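Local atomic coordinates of erythrocyte membrane protein 1 (Plasmodium falciparum, PDB entry 2XU0), a protein that probably binds host cell-surface receptors as an adhesin of the malaria parasite, this piece being its N-terminal segment and first Duffy-binding-like domain. Residues C377-F391 and F454-C467. The protein carries 10 engineered substitutions. Residues are numbered along the deposited sequence; the frame is centred on the assembly and turned at random. Where two conformers were deposited one is given.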
# COMPACT_ATOMS: atom_id res chain seq x y z
N CYS A 377 -26.84 -6.04 0.71
CA CYS A 377 -26.55 -5.65 2.09
C CYS A 377 -25.81 -6.75 2.84
O CYS A 377 -24.81 -6.45 3.49
CB CYS A 377 -27.81 -5.21 2.81
SG CYS A 377 -28.48 -3.63 2.21
N ILE A 378 -26.24 -8.03 2.66
CA ILE A 378 -25.63 -9.23 3.24
C ILE A 378 -24.18 -9.33 2.77
O ILE A 378 -23.28 -9.46 3.61
CB ILE A 378 -26.45 -10.52 2.90
CG1 ILE A 378 -27.84 -10.56 3.61
CG2 ILE A 378 -25.63 -11.81 3.07
CD1 ILE A 378 -27.93 -11.20 5.03
N LYS A 379 -23.95 -9.23 1.44
CA LYS A 379 -22.65 -9.25 0.80
C LYS A 379 -21.73 -8.09 1.28
O LYS A 379 -20.54 -8.31 1.55
CB LYS A 379 -22.80 -9.20 -0.72
CG LYS A 379 -22.76 -10.55 -1.42
CD LYS A 379 -23.24 -10.45 -2.87
CE LYS A 379 -22.13 -10.19 -3.86
NZ LYS A 379 -22.66 -9.95 -5.23
N TYR A 380 -22.28 -6.87 1.36
CA TYR A 380 -21.55 -5.69 1.82
C TYR A 380 -21.16 -5.88 3.29
O TYR A 380 -20.03 -5.59 3.67
CB TYR A 380 -22.39 -4.40 1.66
CG TYR A 380 -21.69 -3.16 2.18
CD1 TYR A 380 -20.68 -2.54 1.44
CD2 TYR A 380 -21.99 -2.64 3.43
CE1 TYR A 380 -20.00 -1.42 1.92
CE2 TYR A 380 -21.32 -1.51 3.93
CZ TYR A 380 -20.32 -0.92 3.17
OH TYR A 380 -19.66 0.19 3.65
N ASN A 381 -22.08 -6.37 4.11
CA ASN A 381 -21.77 -6.58 5.53
C ASN A 381 -20.68 -7.65 5.73
O ASN A 381 -19.91 -7.50 6.67
CB ASN A 381 -23.01 -6.95 6.35
CG ASN A 381 -24.09 -5.90 6.39
OD1 ASN A 381 -23.86 -4.71 6.11
ND2 ASN A 381 -25.29 -6.32 6.74
N GLU A 382 -20.60 -8.69 4.86
CA GLU A 382 -19.54 -9.70 5.05
C GLU A 382 -18.15 -9.09 4.79
O GLU A 382 -17.22 -9.33 5.57
CB GLU A 382 -19.74 -11.01 4.26
CG GLU A 382 -19.60 -11.01 2.75
CD GLU A 382 -19.67 -12.40 2.14
OE1 GLU A 382 -19.86 -12.49 0.90
OE2 GLU A 382 -19.53 -13.39 2.89
N TRP A 383 -18.04 -8.25 3.72
CA TRP A 383 -16.80 -7.55 3.41
C TRP A 383 -16.39 -6.63 4.55
O TRP A 383 -15.25 -6.69 4.96
CB TRP A 383 -16.92 -6.77 2.10
CG TRP A 383 -15.68 -6.00 1.74
CD1 TRP A 383 -14.55 -6.47 1.15
CD2 TRP A 383 -15.48 -4.59 1.92
NE1 TRP A 383 -13.64 -5.45 0.97
CE2 TRP A 383 -14.21 -4.28 1.40
CE3 TRP A 383 -16.29 -3.54 2.40
CZ2 TRP A 383 -13.68 -2.98 1.44
CZ3 TRP A 383 -15.79 -2.25 2.40
CH2 TRP A 383 -14.50 -1.98 1.93
N ILE A 384 -17.34 -5.82 5.08
CA ILE A 384 -17.09 -4.86 6.16
C ILE A 384 -16.62 -5.56 7.43
O ILE A 384 -15.78 -5.03 8.15
CB ILE A 384 -18.33 -3.93 6.38
CG1 ILE A 384 -18.31 -2.74 5.43
CG2 ILE A 384 -18.54 -3.48 7.85
CD1 ILE A 384 -17.22 -1.57 5.68
N VAL A 385 -17.19 -6.76 7.69
CA VAL A 385 -16.85 -7.57 8.86
C VAL A 385 -15.43 -8.09 8.75
O VAL A 385 -14.70 -8.08 9.75
CB VAL A 385 -17.92 -8.66 9.12
CG1 VAL A 385 -17.36 -9.83 9.93
CG2 VAL A 385 -19.14 -8.03 9.81
N LYS A 386 -15.03 -8.50 7.54
CA LYS A 386 -13.68 -8.97 7.27
C LYS A 386 -12.65 -7.79 7.40
O LYS A 386 -11.53 -8.02 7.86
CB LYS A 386 -13.63 -9.54 5.85
CG LYS A 386 -12.30 -10.15 5.44
CD LYS A 386 -12.35 -10.66 3.99
CE LYS A 386 -10.97 -10.84 3.39
NZ LYS A 386 -10.22 -11.98 3.98
N LYS A 387 -13.04 -6.57 6.93
CA LYS A 387 -12.16 -5.38 6.95
C LYS A 387 -11.98 -4.92 8.39
O LYS A 387 -10.86 -4.63 8.80
CB LYS A 387 -12.74 -4.28 6.05
CG LYS A 387 -12.58 -4.58 4.56
CD LYS A 387 -11.13 -4.40 4.14
CE LYS A 387 -10.72 -5.24 2.98
NZ LYS A 387 -9.25 -5.14 2.79
N LEU A 388 -13.05 -4.99 9.19
CA LEU A 388 -12.97 -4.66 10.61
C LEU A 388 -11.94 -5.54 11.29
O LEU A 388 -11.19 -5.02 12.11
CB LEU A 388 -14.34 -4.80 11.31
CG LEU A 388 -14.39 -4.51 12.85
CD1 LEU A 388 -13.87 -3.09 13.20
CD2 LEU A 388 -15.78 -4.74 13.43
N GLU A 389 -11.93 -6.87 11.00
CA GLU A 389 -10.99 -7.78 11.64
C GLU A 389 -9.55 -7.44 11.24
O GLU A 389 -8.70 -7.33 12.11
CB GLU A 389 -11.34 -9.26 11.38
CG GLU A 389 -10.30 -10.23 11.91
CD GLU A 389 -10.79 -11.67 11.87
OE1 GLU A 389 -10.29 -12.44 11.02
OE2 GLU A 389 -11.72 -12.01 12.64
N GLU A 390 -9.31 -7.24 9.94
CA GLU A 390 -8.03 -6.81 9.40
C GLU A 390 -7.55 -5.55 10.09
O GLU A 390 -6.36 -5.43 10.36
CB GLU A 390 -8.17 -6.57 7.89
CG GLU A 390 -8.31 -7.85 7.09
CD GLU A 390 -8.49 -7.66 5.60
OE1 GLU A 390 -8.47 -6.50 5.14
OE2 GLU A 390 -8.78 -8.66 4.90
N PHE A 391 -8.48 -4.61 10.34
CA PHE A 391 -8.23 -3.35 11.01
C PHE A 391 -7.75 -3.57 12.46
O PHE A 391 -6.70 -3.03 12.84
CB PHE A 391 -9.51 -2.46 11.00
CG PHE A 391 -9.32 -1.26 11.90
CD1 PHE A 391 -8.51 -0.19 11.49
CD2 PHE A 391 -9.83 -1.24 13.18
CE1 PHE A 391 -8.25 0.87 12.35
CE2 PHE A 391 -9.57 -0.18 14.04
CZ PHE A 391 -8.78 0.87 13.62
N PHE A 454 -11.25 6.05 11.97
CA PHE A 454 -10.65 4.81 12.48
C PHE A 454 -10.63 4.75 14.01
O PHE A 454 -10.51 3.65 14.56
CB PHE A 454 -9.30 4.52 11.83
CG PHE A 454 -9.44 4.21 10.34
CD1 PHE A 454 -10.09 3.05 9.91
CD2 PHE A 454 -8.93 5.08 9.38
CE1 PHE A 454 -10.22 2.76 8.54
CE2 PHE A 454 -9.09 4.81 8.02
CZ PHE A 454 -9.72 3.65 7.60
N ASN A 455 -10.78 5.93 14.68
CA ASN A 455 -10.88 6.02 16.13
C ASN A 455 -12.32 5.72 16.60
O ASN A 455 -12.56 5.65 17.79
CB ASN A 455 -10.41 7.40 16.64
CG ASN A 455 -8.93 7.61 16.54
OD1 ASN A 455 -8.44 8.62 16.01
ND2 ASN A 455 -8.18 6.65 17.00
N LYS A 456 -13.26 5.53 15.67
CA LYS A 456 -14.65 5.17 15.97
C LYS A 456 -15.00 3.97 15.08
O LYS A 456 -15.70 4.14 14.07
CB LYS A 456 -15.60 6.39 15.75
CG LYS A 456 -15.42 7.47 16.81
CD LYS A 456 -16.57 8.47 16.81
CE LYS A 456 -16.53 9.39 18.02
NZ LYS A 456 -16.83 8.68 19.29
N PRO A 457 -14.47 2.77 15.37
CA PRO A 457 -14.71 1.62 14.48
C PRO A 457 -16.18 1.31 14.22
O PRO A 457 -16.54 0.98 13.09
CB PRO A 457 -13.96 0.47 15.16
CG PRO A 457 -12.91 1.14 15.97
CD PRO A 457 -13.59 2.39 16.49
N ILE A 458 -17.02 1.46 15.23
CA ILE A 458 -18.47 1.22 15.08
C ILE A 458 -19.08 2.04 13.94
O ILE A 458 -19.81 1.48 13.14
CB ILE A 458 -19.19 1.28 16.46
CG1 ILE A 458 -18.85 0.02 17.32
CG2 ILE A 458 -20.71 1.48 16.37
CD1 ILE A 458 -18.61 -1.34 16.54
N LYS A 459 -18.68 3.32 13.79
CA LYS A 459 -19.18 4.21 12.73
C LYS A 459 -18.51 3.91 11.37
O LYS A 459 -19.19 3.91 10.34
CB LYS A 459 -18.96 5.70 13.09
CG LYS A 459 -19.33 6.06 14.54
CD LYS A 459 -20.75 6.62 14.68
CE LYS A 459 -20.99 7.25 16.03
NZ LYS A 459 -20.23 8.52 16.20
N THR A 460 -17.21 3.62 11.37
CA THR A 460 -16.49 3.34 10.13
C THR A 460 -16.79 1.99 9.53
O THR A 460 -16.74 1.84 8.31
CB THR A 460 -15.00 3.58 10.33
OG1 THR A 460 -14.86 4.85 10.95
CG2 THR A 460 -14.20 3.52 9.02
N PHE A 461 -17.04 0.99 10.37
CA PHE A 461 -17.30 -0.35 9.88
C PHE A 461 -18.74 -0.75 10.20
O PHE A 461 -18.99 -1.83 10.71
CB PHE A 461 -16.24 -1.35 10.40
CG PHE A 461 -14.80 -0.99 10.12
CD1 PHE A 461 -14.17 -1.43 8.96
CD2 PHE A 461 -14.08 -0.19 11.00
CE1 PHE A 461 -12.82 -1.13 8.72
CE2 PHE A 461 -12.74 0.11 10.77
CZ PHE A 461 -12.12 -0.35 9.63
N SER A 462 -19.69 0.14 9.92
CA SER A 462 -21.12 -0.10 10.16
C SER A 462 -21.78 -0.61 8.89
O SER A 462 -21.18 -0.59 7.82
CB SER A 462 -21.78 1.22 10.56
OG SER A 462 -21.62 2.20 9.55
N ILE A 463 -23.08 -0.98 8.99
CA ILE A 463 -23.91 -1.35 7.84
C ILE A 463 -24.10 -0.05 7.03
O ILE A 463 -24.01 1.05 7.60
CB ILE A 463 -25.30 -1.94 8.28
CG1 ILE A 463 -26.11 -0.93 9.13
CG2 ILE A 463 -25.18 -3.32 8.94
CD1 ILE A 463 -27.56 -0.83 8.75
N SER A 464 -24.34 -0.17 5.72
CA SER A 464 -24.61 1.01 4.88
C SER A 464 -25.93 1.64 5.33
O SER A 464 -26.83 0.92 5.76
CB SER A 464 -24.75 0.59 3.42
OG SER A 464 -25.24 1.68 2.65
N GLU A 465 -26.05 2.97 5.20
CA GLU A 465 -27.29 3.70 5.52
C GLU A 465 -28.47 3.18 4.68
O GLU A 465 -29.60 3.20 5.15
CB GLU A 465 -27.12 5.22 5.36
CG GLU A 465 -26.94 5.71 3.92
CD GLU A 465 -27.15 7.20 3.71
OE1 GLU A 465 -28.22 7.73 4.10
OE2 GLU A 465 -26.24 7.84 3.12
N TYR A 466 -28.20 2.71 3.45
CA TYR A 466 -29.19 2.17 2.51
C TYR A 466 -29.76 0.83 2.95
O TYR A 466 -30.77 0.40 2.42
CB TYR A 466 -28.59 2.10 1.08
CG TYR A 466 -28.04 3.43 0.64
CD1 TYR A 466 -28.87 4.55 0.52
CD2 TYR A 466 -26.67 3.61 0.42
CE1 TYR A 466 -28.35 5.81 0.19
CE2 TYR A 466 -26.15 4.85 0.07
CZ TYR A 466 -26.99 5.95 -0.04
OH TYR A 466 -26.50 7.18 -0.40
N CYS A 467 -29.12 0.20 3.95
CA CYS A 467 -29.46 -1.11 4.52
C CYS A 467 -30.24 -1.02 5.81
O CYS A 467 -30.68 -2.06 6.31
CB CYS A 467 -28.20 -1.95 4.69
SG CYS A 467 -27.31 -2.24 3.15
O HOH W 1 -20.52 1.24 6.09
O HOH W 2 -24.91 -2.81 5.09
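C377 and C467 are joined by a disulfide, with a chi3 of -89°, that ties the long helix 371-407 to the segment 454-467 running alongside it in the C-terminal subdomain of this Duffy-binding-like domain. From there the contact extends along the helix to an aromatic cluster of F391, F454 and F461. F461 leaves helical geometry just after the short helix 457-460, and its CB points toward the long helix. One face of its ring receives L388 CA in a CH-pi contact, 4.1 Å from the ring centroid, while T460 CG2 sits over the other. A chi1 of 178° swings L388 CG away from the backbone N, and from there the branch CD1 lies against F461 CD2 at 3.6 Å. The F391 ring meets F461 obliquely, with F461 CE2 over one face, and runs nearly parallel to F454 but slid so far that the two rings barely overlap. F323 of helix 311-338 also meets the F461 ring, so the cluster continues into a second long helix. Nearer the disulfide, the methyl I384 CG2 packs 3.3 Å from F461 O, and N381 lies alongside I463, both side chains pointing the same way. No direct hydrogen bond joins the segments; instead a water bridges them, hydrogen-bonded to Y380 OH at 2.8 Å and donating to S462 O at 2.6 Å.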